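Long-range contact in arginine kinase (Cydia pomonella granulosis virus, PDB 6VVG), which binds adenosine monophosphate in its kinase cleft and probably phosphorylates serine and threonine residues of proteins, using ATP: residues A[169-174]-A[185-190]. Sequence-based numbering, arbitrary orientation.
Sequences TPSFYD and IRHEAY
Tyr190 lays its ring against Ser171 and buries more surface in this contact than any other residue. Ser171 stands over one ring face, its CB 3.7 Å from the ring centroid and close to the normal, a CH-pi contact. Thr169 OG1, which is hydrogen-bonded to Ile166 O, meets the ring at its edge and in its plane. At the far end Tyr190 OH sits over a face of the Phe172 ring, 3.3 Å from Phe172 CE1.

The rings of Tyr173 and His187 form an offset stack, with centroids 4.1 Å apart and planes inclined by 29°, and His187 CE1 lies over the rim of the tyrosine.

These loops lie on the C-lobe of a protein kinase fold: 169-174 is in the activation segment, between the DYG motif (DFG equivalent) that begins at Asp160 and the SPE motif (APE equivalent) that ends at Glu183; 185-190 follows closely. Helix 182-185 ends in a Schellman motif, with His187 at positive phi as the C-prime residue; the chain turns there and runs back beside 169-174.

Hydrogen bonds tie the two loops at several points. Tyr190 N donates to Thr169 O at 3.0 Å. Ser171 OG, placed between its own backbone N and carbonyl carbon (chi1 69°), reaches Glu188 O at 2.5 Å, tilted from the carbonyl plane. Tyr173 OH gives an in-plane bond to Ile185 O, also 2.5 Å. A water accepts from Ser171 N and donates to His187 O.

Tyr190 OH donates to Asp174 OD1 at 3.0 Å, from above the carboxylate plane, and weakly accepts from Phe172 N. The same carboxylate is held by Lys184 and Asn140 at OD1 and by Arg165 at OD2, surroundings that probably favour its charged form.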
# COMPACT_ATOMS: atom_id res chain seq x y z
N THR A 169 1.87 -5.71 -9.41
CA THR A 169 1.79 -4.49 -10.20
C THR A 169 2.93 -4.42 -11.21
O THR A 169 3.96 -5.06 -11.04
CB THR A 169 1.82 -3.27 -9.28
OG1 THR A 169 3.02 -3.29 -8.49
CG2 THR A 169 0.60 -3.27 -8.37
N PRO A 170 2.75 -3.65 -12.28
CA PRO A 170 3.82 -3.54 -13.29
C PRO A 170 5.09 -2.95 -12.69
O PRO A 170 5.04 -1.96 -11.96
CB PRO A 170 3.22 -2.63 -14.37
CG PRO A 170 1.71 -2.71 -14.16
CD PRO A 170 1.54 -2.89 -12.66
N SER A 171 6.22 -3.54 -13.03
CA SER A 171 7.49 -3.08 -12.48
C SER A 171 8.17 -2.10 -13.43
O SER A 171 7.89 -2.05 -14.63
CB SER A 171 8.42 -4.26 -12.21
OG SER A 171 8.85 -4.85 -13.42
N PHE A 172 9.07 -1.30 -12.86
CA PHE A 172 9.94 -0.40 -13.59
C PHE A 172 11.31 -0.45 -12.93
O PHE A 172 11.49 -1.05 -11.86
CB PHE A 172 9.38 1.03 -13.65
CG PHE A 172 8.97 1.58 -12.32
CD1 PHE A 172 7.86 1.08 -11.65
CD2 PHE A 172 9.69 2.61 -11.73
CE1 PHE A 172 7.49 1.59 -10.42
CE2 PHE A 172 9.31 3.13 -10.50
CZ PHE A 172 8.22 2.61 -9.85
N TYR A 173 12.29 0.19 -13.56
CA TYR A 173 13.68 0.07 -13.14
C TYR A 173 14.00 1.03 -11.98
O TYR A 173 14.83 1.93 -12.09
CB TYR A 173 14.60 0.34 -14.33
CG TYR A 173 14.63 -0.75 -15.38
CD1 TYR A 173 14.31 -2.07 -15.06
CD2 TYR A 173 15.01 -0.47 -16.68
CE1 TYR A 173 14.35 -3.06 -16.02
CE2 TYR A 173 15.06 -1.46 -17.65
CZ TYR A 173 14.73 -2.76 -17.31
OH TYR A 173 14.77 -3.75 -18.27
N ASP A 174 13.32 0.82 -10.86
CA ASP A 174 13.65 1.52 -9.63
C ASP A 174 14.61 0.68 -8.80
O ASP A 174 14.71 -0.54 -8.95
CB ASP A 174 12.38 1.85 -8.84
CG ASP A 174 11.63 0.62 -8.37
OD1 ASP A 174 11.89 -0.49 -8.89
OD2 ASP A 174 10.77 0.76 -7.48
N ILE A 185 14.75 -7.40 -14.46
CA ILE A 185 15.34 -6.90 -15.70
C ILE A 185 14.35 -7.03 -16.85
O ILE A 185 14.26 -6.15 -17.71
CB ILE A 185 16.66 -7.65 -16.00
CG1 ILE A 185 17.72 -7.30 -14.96
CG2 ILE A 185 17.15 -7.31 -17.40
CD1 ILE A 185 18.88 -8.28 -14.90
N ARG A 186 13.59 -8.13 -16.87
CA ARG A 186 12.65 -8.41 -17.94
C ARG A 186 11.27 -7.81 -17.68
O ARG A 186 10.29 -8.20 -18.33
CB ARG A 186 12.53 -9.92 -18.15
CG ARG A 186 13.85 -10.59 -18.56
CD ARG A 186 13.65 -12.02 -19.05
NE ARG A 186 13.00 -12.87 -18.07
CZ ARG A 186 13.65 -13.72 -17.27
NH1 ARG A 186 14.96 -13.84 -17.34
NH2 ARG A 186 12.97 -14.46 -16.40
N HIS A 187 11.17 -6.86 -16.75
CA HIS A 187 9.93 -6.13 -16.47
C HIS A 187 8.77 -7.07 -16.14
O HIS A 187 7.63 -6.85 -16.55
CB HIS A 187 9.55 -5.22 -17.65
CG HIS A 187 10.48 -4.06 -17.85
ND1 HIS A 187 10.49 -2.96 -17.01
CD2 HIS A 187 11.42 -3.82 -18.79
CE1 HIS A 187 11.40 -2.10 -17.43
NE2 HIS A 187 11.98 -2.60 -18.51
N GLU A 188 9.06 -8.13 -15.39
CA GLU A 188 7.98 -8.91 -14.80
C GLU A 188 7.34 -8.13 -13.66
O GLU A 188 7.92 -7.19 -13.12
CB GLU A 188 8.50 -10.26 -14.30
CG GLU A 188 8.96 -11.20 -15.39
CD GLU A 188 9.10 -12.64 -14.90
OE1 GLU A 188 8.56 -12.97 -13.82
OE2 GLU A 188 9.76 -13.44 -15.60
N ALA A 189 6.11 -8.53 -13.31
CA ALA A 189 5.42 -7.87 -12.20
C ALA A 189 6.22 -8.01 -10.91
O ALA A 189 6.97 -8.97 -10.71
CB ALA A 189 4.03 -8.48 -12.02
N TYR A 190 6.06 -7.02 -10.02
CA TYR A 190 6.69 -7.10 -8.71
C TYR A 190 6.27 -8.38 -8.01
O TYR A 190 5.08 -8.71 -7.95
CB TYR A 190 6.31 -5.88 -7.87
CG TYR A 190 7.04 -4.62 -8.30
CD1 TYR A 190 8.43 -4.57 -8.31
CD2 TYR A 190 6.34 -3.49 -8.70
CE1 TYR A 190 9.11 -3.44 -8.71
CE2 TYR A 190 7.01 -2.34 -9.09
CZ TYR A 190 8.39 -2.33 -9.10
OH TYR A 190 9.06 -1.19 -9.49
O HOH W 1 5.63 -5.59 -15.19